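Local coordinates for protein phosphoserine aminotransferase (Bacillus alcalophilus, PDB 1W23) that catalyses the reversible, pyridoxal-5'-phosphate-dependent transamination between phosphoserine and 3-phosphohydroxypyruvate in serine biosynthesis, and acts likewise on phosphohydroxythreonine, at residues V184-A192 and T204-L213; S295-L303 and G332-A340. All coordinates share one frame; numbering follows the deposited sequence.

Contact 1: V184-A192 and T204-L213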
ATOM      1  N   VAL A 184     -23.850  10.366  -4.117  1.00 12.54           N
ATOM      2  CA  VAL A 184     -22.492  10.887  -3.918  1.00 12.50           C
ATOM      3  C   VAL A 184     -22.502  12.408  -3.797  1.00 12.36           C
ATOM      4  O   VAL A 184     -21.674  12.959  -3.072  1.00 12.87           O
ATOM      5  CB  VAL A 184     -21.597  10.334  -5.022  1.00 12.78           C
ATOM      6  CG1 VAL A 184     -20.263  11.030  -5.075  1.00 14.01           C
ATOM      7  CG2 VAL A 184     -21.413   8.832  -4.872  1.00 14.78           C
ATOM      8  N   ASN A 185     -23.441  13.077  -4.522  1.00 13.25           N
ATOM      9  CA  ASN A 185     -23.418  14.532  -4.470  1.00 13.84           C
ATOM     10  C   ASN A 185     -23.783  15.112  -3.117  1.00 13.04           C
ATOM     11  O   ASN A 185     -23.673  16.338  -2.952  1.00 15.41           O
ATOM     12  CB  ASN A 185     -24.232  15.071  -5.623  1.00 18.66           C
ATOM     13  CG  ASN A 185     -25.681  14.926  -5.481  1.00 21.36           C
ATOM     14  OD1 ASN A 185     -26.224  14.571  -4.449  1.00 26.28           O
ATOM     15  ND2 ASN A 185     -26.247  15.264  -6.638  1.00 29.11           N
ATOM     16  N   GLN A 186     -24.177  14.312  -2.118  1.00 12.68           N
ATOM     17  CA  GLN A 186     -24.307  14.841  -0.759  1.00 12.75           C
ATOM     18  C   GLN A 186     -22.961  15.141  -0.134  1.00 12.71           C
ATOM     19  O   GLN A 186     -22.919  15.800   0.950  1.00 13.83           O
ATOM     20  CB  GLN A 186     -25.073  13.829   0.129  1.00 13.17           C
ATOM     21  CG  GLN A 186     -26.524  13.621  -0.204  1.00 15.48           C
ATOM     22  CD  GLN A 186     -27.324  12.827   0.839  1.00 20.02           C
ATOM     23  OE1 GLN A 186     -27.290  11.613   0.933  1.00 27.26           O
ATOM     24  NE2 GLN A 186     -28.055  13.536   1.697  1.00 30.84           N
ATOM     25  N   PHE A 187     -21.855  14.633  -0.690  1.00 11.51           N
ATOM     26  CA  PHE A 187     -20.546  14.637  -0.055  1.00 11.57           C
ATOM     27  C   PHE A 187     -19.535  15.472  -0.816  1.00 11.95           C
ATOM     28  O   PHE A 187     -19.512  15.467  -2.053  1.00 13.67           O
ATOM     29  CB  PHE A 187     -20.001  13.195  -0.002  1.00 11.40           C
ATOM     30  CG  PHE A 187     -20.906  12.303   0.852  1.00 11.88           C
ATOM     31  CD1 PHE A 187     -21.970  11.611   0.289  1.00 13.25           C
ATOM     32  CD2 PHE A 187     -20.715  12.166   2.213  1.00 13.38           C
ATOM     33  CE1 PHE A 187     -22.809  10.834   1.086  1.00 15.60           C
ATOM     34  CE2 PHE A 187     -21.545  11.432   2.999  1.00 15.63           C
ATOM     35  CZ  PHE A 187     -22.609  10.753   2.450  1.00 17.01           C
ATOM     36  N   GLY A 188     -18.634  16.086  -0.076  1.00 11.40           N
ATOM     37  CA  GLY A 188     -17.430  16.626  -0.663  1.00 12.36           C
ATOM     38  C   GLY A 188     -16.328  15.611  -0.877  1.00 11.59           C
ATOM     39  O   GLY A 188     -15.527  15.725  -1.809  1.00 12.37           O
ATOM     40  N   MET A 189     -16.289  14.621   0.024  1.00 11.65           N
ATOM     41  CA  MET A 189     -15.275  13.563  -0.067  1.00 10.89           C
ATOM     42  C   MET A 189     -15.783  12.335   0.647  1.00 10.84           C
ATOM     43  O   MET A 189     -16.384  12.442   1.754  1.00 11.85           O
ATOM     44  CB  MET A 189     -13.962  14.075   0.515  0.60 11.88           C
ATOM     45  CG  MET A 189     -12.845  13.059   0.411  0.60 14.03           C
ATOM     46  SD  MET A 189     -11.257  13.693   0.963  0.60 19.34           S
ATOM     47  CE  MET A 189     -11.002  12.464   2.264  0.60 29.29           C
ATOM     48  N   ILE A 190     -15.515  11.180   0.096  1.00 10.41           N
ATOM     49  CA  ILE A 190     -15.747   9.858   0.689  1.00 10.58           C
ATOM     50  C   ILE A 190     -14.446   9.088   0.634  1.00 10.19           C
ATOM     51  O   ILE A 190     -13.753   9.139  -0.394  1.00 11.32           O
ATOM     52  CB  ILE A 190     -16.812   9.105  -0.132  1.00 12.26           C
ATOM     53  CG1 ILE A 190     -18.173   9.782  -0.037  1.00 13.25           C
ATOM     54  CG2 ILE A 190     -16.820   7.653   0.211  1.00 13.31           C
ATOM     55  CD1 ILE A 190     -19.128   9.334  -1.083  1.00 16.89           C
ATOM     56  N   TYR A 191     -14.070   8.393   1.704  1.00  9.76           N
ATOM     57  CA  TYR A 191     -12.896   7.544   1.636  1.00  9.11           C
ATOM     58  C   TYR A 191     -13.189   6.201   2.281  1.00  9.04           C
ATOM     59  O   TYR A 191     -14.056   6.041   3.163  1.00  9.50           O
ATOM     60  CB  TYR A 191     -11.678   8.188   2.274  1.00 10.03           C
ATOM     61  CG  TYR A 191     -11.769   8.534   3.715  1.00  9.32           C
ATOM     62  CD1 TYR A 191     -11.245   7.732   4.711  1.00  9.72           C
ATOM     63  CD2 TYR A 191     -12.358   9.739   4.160  1.00 10.76           C
ATOM     64  CE1 TYR A 191     -11.302   8.037   6.060  1.00  9.10           C
ATOM     65  CE2 TYR A 191     -12.403  10.068   5.499  1.00 10.55           C
ATOM     66  CZ  TYR A 191     -11.886   9.213   6.454  1.00  9.36           C
ATOM     67  OH  TYR A 191     -11.880   9.535   7.802  1.00  9.61           O
ATOM     68  N   ALA A 192     -12.406   5.188   1.857  1.00  8.71           N
ATOM     69  CA  ALA A 192     -12.597   3.840   2.354  1.00  8.42           C
ATOM     70  C   ALA A 192     -11.342   3.019   2.069  1.00  8.25           C
ATOM     71  O   ALA A 192     -10.931   2.907   0.913  1.00  8.84           O
ATOM     72  CB  ALA A 192     -13.734   3.122   1.596  1.00  9.80           C
ATOM     73  N   THR A 204      -6.611   2.500  -0.786  1.00  8.19           N
ATOM     74  CA  THR A 204      -7.680   3.293  -0.191  1.00  8.29           C
ATOM     75  C   THR A 204      -8.320   4.064  -1.322  1.00  8.59           C
ATOM     76  O   THR A 204      -7.642   4.751  -2.114  1.00  9.56           O
ATOM     77  CB  THR A 204      -7.105   4.230   0.876  1.00  8.98           C
ATOM     78  OG1 THR A 204      -6.442   3.438   1.885  1.00  9.60           O
ATOM     79  CG2 THR A 204      -8.165   5.037   1.577  1.00  9.92           C
ATOM     80  N   VAL A 205      -9.642   3.944  -1.451  1.00  8.71           N
ATOM     81  CA  VAL A 205     -10.420   4.690  -2.449  1.00  9.00           C
ATOM     82  C   VAL A 205     -10.852   6.019  -1.859  1.00  9.30           C
ATOM     83  O   VAL A 205     -11.392   6.081  -0.747  1.00 10.24           O
ATOM     84  CB  VAL A 205     -11.646   3.868  -2.897  1.00 10.55           C
ATOM     85  CG1 VAL A 205     -12.563   4.682  -3.789  1.00 13.36           C
ATOM     86  CG2 VAL A 205     -11.196   2.576  -3.553  1.00 12.98           C
ATOM     87  N   VAL A 206     -10.560   7.107  -2.560  1.00  9.44           N
ATOM     88  CA  VAL A 206     -10.961   8.425  -2.157  1.00  9.99           C
ATOM     89  C   VAL A 206     -11.729   9.058  -3.341  1.00 10.78           C
ATOM     90  O   VAL A 206     -11.166   9.231  -4.406  1.00 13.85           O
ATOM     91  CB  VAL A 206      -9.770   9.308  -1.755  1.00 11.68           C
ATOM     92  CG1 VAL A 206     -10.227  10.656  -1.235  1.00 15.23           C
ATOM     93  CG2 VAL A 206      -8.906   8.586  -0.703  1.00 13.82           C
ATOM     94  N   ILE A 207     -13.023   9.361  -3.099  1.00 10.15           N
ATOM     95  CA  ILE A 207     -13.878  10.010  -4.096  1.00 10.42           C
ATOM     96  C   ILE A 207     -14.010  11.462  -3.696  1.00 11.01           C
ATOM     97  O   ILE A 207     -14.482  11.730  -2.601  1.00 11.75           O
ATOM     98  CB  ILE A 207     -15.232   9.294  -4.199  1.00 11.07           C
ATOM     99  CG1 ILE A 207     -15.129   7.812  -4.541  1.00 12.30           C
ATOM    100  CG2 ILE A 207     -16.110  10.041  -5.179  1.00 12.89           C
ATOM    101  CD1 ILE A 207     -16.341   6.993  -4.165  1.00 14.74           C
ATOM    102  N   VAL A 208     -13.538  12.375  -4.532  1.00 11.77           N
ATOM    103  CA  VAL A 208     -13.371  13.759  -4.158  1.00 12.91           C
ATOM    104  C   VAL A 208     -14.053  14.684  -5.160  1.00 12.26           C
ATOM    105  O   VAL A 208     -13.944  14.509  -6.381  1.00 13.37           O
ATOM    106  CB  VAL A 208     -11.879  14.228  -4.163  0.65 15.81           C
ATOM    107  CG1 VAL A 208     -11.062  13.472  -3.164  0.65 19.10           C
ATOM    108  CG2 VAL A 208     -11.192  14.104  -5.529  0.65 20.40           C
ATOM    109  N   LYS A 209     -14.759  15.678  -4.662  1.00 12.34           N
ATOM    110  CA  LYS A 209     -15.287  16.745  -5.509  1.00 12.35           C
ATOM    111  C   LYS A 209     -14.078  17.565  -5.954  1.00 13.02           C
ATOM    112  O   LYS A 209     -13.367  18.144  -5.134  1.00 13.82           O
ATOM    113  CB  LYS A 209     -16.302  17.580  -4.736  1.00 14.26           C
ATOM    114  CG  LYS A 209     -17.081  18.541  -5.632  1.00 20.42           C
ATOM    115  CD  LYS A 209     -18.280  19.103  -4.845  1.00 25.19           C
ATOM    116  CE  LYS A 209     -19.097  20.104  -5.693  1.00 40.85           C
ATOM    117  NZ  LYS A 209     -20.205  19.311  -6.308  1.00 58.30           N
ATOM    118  N   LYS A 210     -13.786  17.569  -7.270  1.00 13.22           N
ATOM    119  CA  LYS A 210     -12.500  18.042  -7.748  1.00 15.37           C
ATOM    120  C   LYS A 210     -12.196  19.458  -7.308  1.00 17.48           C
ATOM    121  O   LYS A 210     -11.064  19.730  -6.878  1.00 18.78           O
ATOM    122  CB  LYS A 210     -12.471  17.967  -9.283  1.00 18.44           C
ATOM    123  CG  LYS A 210     -12.681  16.585  -9.801  1.00 26.84           C
ATOM    124  CD  LYS A 210     -12.492  16.505 -11.292  1.00 36.47           C
ATOM    125  CE  LYS A 210     -13.505  15.792 -12.174  1.00 32.87           C
ATOM    126  NZ  LYS A 210     -12.863  15.741 -13.547  1.00 47.56           N
ATOM    127  N   ASP A 211     -13.181  20.332  -7.381  1.00 19.37           N
ATOM    128  CA  ASP A 211     -12.851  21.735  -7.129  1.00 23.16           C
ATOM    129  C   ASP A 211     -12.684  22.031  -5.648  1.00 21.73           C
ATOM    130  O   ASP A 211     -12.246  23.157  -5.337  1.00 30.51           O
ATOM    131  CB  ASP A 211     -13.887  22.686  -7.788  1.00 30.00           C
ATOM    132  CG  ASP A 211     -15.310  22.512  -7.284  1.00 36.12           C
ATOM    133  OD1 ASP A 211     -15.644  21.694  -6.379  1.00 43.11           O
ATOM    134  OD2 ASP A 211     -16.223  23.235  -7.838  1.00 57.02           O
ATOM    135  N   LEU A 212     -12.966  21.120  -4.734  1.00 18.95           N
ATOM    136  CA  LEU A 212     -12.730  21.296  -3.320  1.00 20.57           C
ATOM    137  C   LEU A 212     -11.264  21.074  -2.993  1.00 19.48           C
ATOM    138  O   LEU A 212     -10.848  21.684  -2.040  1.00 20.83           O
ATOM    139  CB  LEU A 212     -13.535  20.305  -2.486  0.50 24.23           C
ATOM    140  CG  LEU A 212     -15.006  20.687  -2.646  0.50 24.01           C
ATOM    141  CD1 LEU A 212     -15.872  19.768  -1.806  0.50 32.75           C
ATOM    142  CD2 LEU A 212     -15.193  22.164  -2.295  0.50 35.25           C
ATOM    143  N   LEU A 213     -10.636  20.216  -3.779  1.00 23.09           N
ATOM    144  CA  LEU A 213      -9.340  19.721  -3.306  1.00 28.77           C
ATOM    145  C   LEU A 213      -8.234  19.703  -4.307  1.00 28.36           C
ATOM    146  O   LEU A 213      -7.164  19.174  -3.925  1.00 27.65           O
ATOM    147  CB  LEU A 213      -9.534  18.255  -2.820  1.00 27.11           C
ATOM    148  CG  LEU A 213     -10.031  18.401  -1.359  1.00 32.31           C
ATOM    149  CD1 LEU A 213     -10.336  17.071  -0.728  1.00 39.05           C
ATOM    150  CD2 LEU A 213      -8.950  19.218  -0.653  1.00 54.63           C
TER
HETATM  151  O   HOH W   1     -21.829  18.295  -3.647  1.00 47.59           O

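Contact 2: S295-L303 and G332-A340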
ATOM      1  N   SER A 295     -26.356  -2.049  11.983  1.00  8.91           N
ATOM      2  CA  SER A 295     -25.552  -2.161  10.793  1.00  8.68           C
ATOM      3  C   SER A 295     -25.922  -3.413  10.002  1.00  8.75           C
ATOM      4  O   SER A 295     -26.172  -4.492  10.531  1.00  9.34           O
ATOM      5  CB  SER A 295     -24.080  -2.255  11.215  1.00  8.69           C
ATOM      6  OG  SER A 295     -23.226  -2.526  10.087  1.00  8.58           O
ATOM      7  N   LEU A 296     -25.901  -3.276   8.669  1.00  8.52           N
ATOM      8  CA  LEU A 296     -26.001  -4.387   7.728  1.00  8.86           C
ATOM      9  C   LEU A 296     -24.678  -5.068   7.474  1.00  8.67           C
ATOM     10  O   LEU A 296     -24.650  -6.101   6.802  1.00  9.65           O
ATOM     11  CB  LEU A 296     -26.631  -3.889   6.418  1.00  9.53           C
ATOM     12  CG  LEU A 296     -28.065  -3.390   6.566  1.00  9.79           C
ATOM     13  CD1 LEU A 296     -28.510  -2.745   5.256  1.00 11.34           C
ATOM     14  CD2 LEU A 296     -29.015  -4.509   6.965  1.00 12.48           C
ATOM     15  N   MET A 297     -23.574  -4.495   7.957  1.00  8.55           N
ATOM     16  CA  MET A 297     -22.209  -4.929   7.678  1.00  8.29           C
ATOM     17  C   MET A 297     -21.499  -5.614   8.862  1.00  8.36           C
ATOM     18  O   MET A 297     -20.709  -6.529   8.637  1.00  8.93           O
ATOM     19  CB  MET A 297     -21.382  -3.705   7.228  1.00  8.48           C
ATOM     20  CG  MET A 297     -21.835  -3.111   5.916  1.00  8.99           C
ATOM     21  SD  MET A 297     -21.380  -4.029   4.419  1.00  9.55           S
ATOM     22  CE  MET A 297     -22.873  -4.945   4.010  1.00 10.68           C
ATOM     23  N   ASN A 298     -21.769  -5.148  10.097  1.00  8.25           N
ATOM     24  CA  ASN A 298     -21.142  -5.702  11.279  1.00  8.73           C
ATOM     25  C   ASN A 298     -22.198  -5.885  12.356  1.00  8.34           C
ATOM     26  O   ASN A 298     -22.761  -4.922  12.811  1.00  9.53           O
ATOM     27  CB  ASN A 298     -20.005  -4.817  11.827  1.00  8.96           C
ATOM     28  CG  ASN A 298     -18.973  -4.478  10.774  1.00  8.83           C
ATOM     29  OD1 ASN A 298     -19.066  -3.395  10.160  1.00  9.35           O
ATOM     30  ND2 ASN A 298     -17.954  -5.306  10.571  1.00  9.38           N
ATOM     31  N   VAL A 299     -22.469  -7.153  12.730  1.00  8.75           N
ATOM     32  CA  VAL A 299     -23.505  -7.467  13.715  1.00  9.07           C
ATOM     33  C   VAL A 299     -22.834  -7.762  15.044  1.00  8.70           C
ATOM     34  O   VAL A 299     -22.119  -8.770  15.196  1.00  9.44           O
ATOM     35  CB  VAL A 299     -24.365  -8.659  13.257  1.00  9.29           C
ATOM     36  CG1 VAL A 299     -25.418  -8.941  14.313  1.00 11.52           C
ATOM     37  CG2 VAL A 299     -24.979  -8.443  11.890  1.00 10.38           C
ATOM     38  N   THR A 300     -23.055  -6.882  16.012  1.00  8.83           N
ATOM     39  CA  THR A 300     -22.384  -6.970  17.314  1.00  9.19           C
ATOM     40  C   THR A 300     -23.346  -7.467  18.385  1.00  9.35           C
ATOM     41  O   THR A 300     -24.502  -6.993  18.494  1.00  9.76           O
ATOM     42  CB  THR A 300     -21.768  -5.612  17.678  1.00  9.93           C
ATOM     43  OG1 THR A 300     -22.793  -4.627  17.597  1.00 10.16           O
ATOM     44  CG2 THR A 300     -20.601  -5.269  16.759  1.00  9.99           C
ATOM     45  N   PHE A 301     -22.903  -8.429  19.213  1.00  9.63           N
ATOM     46  CA  PHE A 301     -23.810  -8.986  20.209  1.00  9.80           C
ATOM     47  C   PHE A 301     -22.986  -9.645  21.328  1.00  9.75           C
ATOM     48  O   PHE A 301     -21.818  -9.953  21.181  1.00 10.71           O
ATOM     49  CB  PHE A 301     -24.798  -9.982  19.632  1.00  9.74           C
ATOM     50  CG  PHE A 301     -24.195 -11.189  18.940  1.00  9.81           C
ATOM     51  CD1 PHE A 301     -24.079 -12.398  19.645  1.00 10.87           C
ATOM     52  CD2 PHE A 301     -23.744 -11.160  17.641  1.00 10.91           C
ATOM     53  CE1 PHE A 301     -23.536 -13.532  19.055  1.00 12.08           C
ATOM     54  CE2 PHE A 301     -23.235 -12.320  17.043  1.00 12.52           C
ATOM     55  CZ  PHE A 301     -23.143 -13.487  17.762  1.00 11.67           C
ATOM     56  N   ASN A 302     -23.682  -9.852  22.452  1.00 10.15           N
ATOM     57  CA  ASN A 302     -23.135 -10.551  23.625  1.00 10.95           C
ATOM     58  C   ASN A 302     -24.129 -11.615  24.069  1.00  9.85           C
ATOM     59  O   ASN A 302     -25.334 -11.468  23.867  1.00 11.17           O
ATOM     60  CB  ASN A 302     -22.902  -9.578  24.814  1.00 13.53           C
ATOM     61  CG  ASN A 302     -21.696  -8.725  24.659  1.00 13.67           C
ATOM     62  OD1 ASN A 302     -20.600  -9.157  25.095  1.00 15.04           O
ATOM     63  ND2 ASN A 302     -21.829  -7.543  24.061  1.00 15.82           N
ATOM     64  N   LEU A 303     -23.637 -12.614  24.776  1.00 10.50           N
ATOM     65  CA  LEU A 303     -24.442 -13.554  25.539  1.00 10.80           C
ATOM     66  C   LEU A 303     -24.648 -12.964  26.930  1.00 11.70           C
ATOM     67  O   LEU A 303     -24.235 -11.841  27.223  1.00 12.20           O
ATOM     68  CB  LEU A 303     -23.802 -14.947  25.509  1.00 10.77           C
ATOM     69  CG  LEU A 303     -23.937 -15.704  24.178  1.00 10.80           C
ATOM     70  CD1 LEU A 303     -23.052 -15.151  23.060  1.00 11.48           C
ATOM     71  CD2 LEU A 303     -23.646 -17.192  24.404  1.00 12.60           C
ATOM     72  N   GLY A 332     -17.302  -9.177  23.496  1.00 15.22           N
ATOM     73  CA  GLY A 332     -18.432  -9.807  22.887  1.00 13.48           C
ATOM     74  C   GLY A 332     -18.099 -10.438  21.547  1.00 12.11           C
ATOM     75  O   GLY A 332     -16.999 -10.971  21.336  1.00 12.08           O
ATOM     76  N   CYS A 333     -19.080 -10.410  20.635  1.00 10.97           N
ATOM     77  CA  CYS A 333     -19.031 -11.098  19.369  1.00 10.39           C
ATOM     78  C   CYS A 333     -19.297 -10.096  18.239  1.00  9.11           C
ATOM     79  O   CYS A 333     -20.047  -9.118  18.441  1.00 10.12           O
ATOM     80  CB  CYS A 333     -20.090 -12.206  19.288  1.00 11.06           C
ATOM     81  SG  CYS A 333     -20.020 -13.344  20.697  1.00 12.63           S
ATOM     82  N   ARG A 334     -18.754 -10.342  17.074  1.00  9.32           N
ATOM     83  CA  ARG A 334     -18.989  -9.484  15.912  1.00  9.01           C
ATOM     84  C   ARG A 334     -18.986 -10.369  14.684  1.00  8.98           C
ATOM     85  O   ARG A 334     -17.979 -10.956  14.339  1.00  9.45           O
ATOM     86  CB  ARG A 334     -17.919  -8.404  15.773  1.00  9.26           C
ATOM     87  CG  ARG A 334     -18.129  -7.523  14.550  1.00  9.40           C
ATOM     88  CD  ARG A 334     -17.204  -6.314  14.530  1.00  9.25           C
ATOM     89  NE  ARG A 334     -15.790  -6.700  14.608  1.00  9.33           N
ATOM     90  CZ  ARG A 334     -14.797  -5.834  14.449  1.00  9.99           C
ATOM     91  NH1 ARG A 334     -15.028  -4.563  14.192  1.00 10.47           N
ATOM     92  NH2 ARG A 334     -13.524  -6.293  14.575  1.00 11.07           N
ATOM     93  N   ALA A 335     -20.158 -10.459  14.020  1.00  8.84           N
ATOM     94  CA  ALA A 335     -20.281 -11.181  12.757  1.00  9.09           C
ATOM     95  C   ALA A 335     -20.179 -10.139  11.621  1.00  8.76           C
ATOM     96  O   ALA A 335     -21.127  -9.351  11.427  1.00  9.52           O
ATOM     97  CB  ALA A 335     -21.605 -11.943  12.667  1.00 10.01           C
ATOM     98  N   SER A 336     -19.057 -10.098  10.919  1.00  8.65           N
ATOM     99  CA  SER A 336     -18.878  -9.178   9.795  1.00  8.74           C
ATOM    100  C   SER A 336     -19.397  -9.867   8.545  1.00  8.55           C
ATOM    101  O   SER A 336     -19.002 -10.978   8.218  1.00  9.54           O
ATOM    102  CB  SER A 336     -17.434  -8.755   9.677  1.00  9.29           C
ATOM    103  OG  SER A 336     -17.004  -8.039  10.829  1.00  9.60           O
ATOM    104  N   ILE A 337     -20.358  -9.192   7.898  1.00  8.96           N
ATOM    105  CA  ILE A 337     -21.165  -9.710   6.807  1.00  9.08           C
ATOM    106  C   ILE A 337     -21.144  -8.758   5.613  1.00  9.25           C
ATOM    107  O   ILE A 337     -22.136  -8.354   5.048  1.00 11.26           O
ATOM    108  CB  ILE A 337     -22.600 -10.046   7.300  1.00  9.31           C
ATOM    109  CG1 ILE A 337     -23.271  -8.886   8.031  1.00  9.37           C
ATOM    110  CG2 ILE A 337     -22.573 -11.300   8.147  1.00 10.43           C
ATOM    111  CD1 ILE A 337     -24.763  -9.119   8.283  1.00 10.14           C
ATOM    112  N   TYR A 338     -19.919  -8.383   5.219  1.00  9.44           N
ATOM    113  CA  TYR A 338     -19.670  -7.563   4.056  1.00  9.18           C
ATOM    114  C   TYR A 338     -20.204  -8.202   2.797  1.00  9.25           C
ATOM    115  O   TYR A 338     -20.621  -9.372   2.799  1.00 10.06           O
ATOM    116  CB  TYR A 338     -18.153  -7.341   3.948  1.00  9.58           C
ATOM    117  CG  TYR A 338     -17.538  -6.713   5.184  1.00  9.11           C
ATOM    118  CD1 TYR A 338     -16.448  -7.298   5.806  1.00 10.53           C
ATOM    119  CD2 TYR A 338     -18.000  -5.554   5.747  1.00 10.02           C
ATOM    120  CE1 TYR A 338     -15.862  -6.757   6.908  1.00  9.75           C
ATOM    121  CE2 TYR A 338     -17.418  -4.981   6.844  1.00 10.85           C
ATOM    122  CZ  TYR A 338     -16.329  -5.577   7.427  1.00  9.13           C
ATOM    123  OH  TYR A 338     -15.778  -4.988   8.564  1.00 10.26           O
ATOM    124  N   ASN A 339     -20.159  -7.476   1.690  1.00 10.26           N
ATOM    125  CA  ASN A 339     -20.810  -7.900   0.437  1.00 10.18           C
ATOM    126  C   ASN A 339     -20.526  -9.363   0.066  1.00 10.25           C
ATOM    127  O   ASN A 339     -21.453 -10.066  -0.344  1.00 11.27           O
ATOM    128  CB  ASN A 339     -20.271  -7.056  -0.705  1.00 10.79           C
ATOM    129  CG  ASN A 339     -20.785  -5.628  -0.779  1.00  9.73           C
ATOM    130  OD1 ASN A 339     -21.687  -5.230  -0.048  1.00  9.60           O
ATOM    131  ND2 ASN A 339     -20.216  -4.840  -1.697  1.00 11.89           N
ATOM    132  N   ALA A 340     -19.270  -9.788   0.164  1.00 10.11           N
ATOM    133  CA  ALA A 340     -18.892 -11.108  -0.350  1.00  9.80           C
ATOM    134  C   ALA A 340     -19.135 -12.259   0.607  1.00  9.08           C
ATOM    135  O   ALA A 340     -18.946 -13.414   0.207  1.00 10.17           O
ATOM    136  CB  ALA A 340     -17.453 -11.102  -0.804  1.00 12.09           C
TER

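Contact 1: V184-A192 and T204-L213
Five backbone hydrogen bonds tie G188-A192 to V205-K209. I190 and I207 form a hydrogen-bonded pair, I207 N giving to I190 O at 2.8 Å and I190 N giving back to I207 O. A192 and V205 repeat the exchange with more bent bonds, the N-H...O angle from A192 N to V205 O being 141°. At the other end K209 N reaches G188 O almost straight, at 3.0 Å. M189 and Y191 sit opposite V208 and V206 in non-hydrogen-bonded pairs, where CA-H groups lean on carbonyls instead, as M189 CA does on I207 O at 3.2 Å. This antiparallel hairpin belongs to the seven-stranded mixed sheet of the large, cofactor-binding domain; strand 204-209 is the antiparallel member, lying between strand 67-72 and strand 189-193. Apolar packing is carried mainly by M189. In the conformer modelled here its extended chain, with CG anti to the backbone N (chi1 -178°), carries SD to 3.9 Å from V206 CG1 and from L213 CD1. Y191 touches V206 CG2 through its CB alone; its ring lies beside D172, which binds the pyridoxal phosphate, and its OH bonds to H146. Polar side-chain contact is slight: one water donates to the backbone N185 O and accepts a long bond from K209 NZ, while the ammonium also forms a salt bridge with D66.

Contact 2: S295-L303 and G332-A340
The central and one outer strand of the small antiparallel sheet near the C-terminus meet here, V299 pairing with A335 and F301 with C333. Each pair exchanges two backbone bonds, A335 N reaching V299 O at 2.8 Å, and beyond the strand I337 N adds a nearly straight bond to M297 O. On the face with N298, T300, R334 and S336, the N298 amide does the polar work. Its ND2 gives one hydrogen to Y338 OH at 3.0 Å and the other to S336 OG at 2.9 Å, the latter more bent (137°). Both acceptors lie close to the amide plane, which stands 81° from the tyrosine ring; Y338 OH also bonds to A9 O, and N298 OD1 to N150 of the cofactor pocket. A leucine here would probably leave Y338 OH and S336 OG without this shared donor, N150 without its partner and the ring less firmly held. As in class-V aminotransferases, this sheet forms part of the smaller domain; helix 343-359 packs on F301 and A335 of the other face, helix 306-318 on C333. There C333 CB sits over the centre of the F301 ring, 3.7 Å from the centroid, a CH-pi contact. V299 CG2 meets I337 CD1 at 3.7 Å, and M297 SD approaches the Y338 ring at its edge in a Met-aromatic contact.

Contacts 1 and 2 are both buried antiparallel strand pairs, but they share no element: their centres lie 27 Å apart, on opposite sides of the chain's centre, with nearest atoms about 10 Å from each other. Contact 1 joins neighbours along the chain as a hairpin in the large mixed sheet, whereas contact 2 pairs strands separated by helix 306-318 in the three-stranded sheet. Their chemistry differs accordingly. Across 184-192 and 204-213 the side chains meet through aliphatic carbons and a thioether; 295-303 and 332-340 add a side-chain amide that donates to two hydroxyls, and aromatic contacts. Each has a tyrosine beside cofactor-site residues, Y191 near D172 and Y338 near K196.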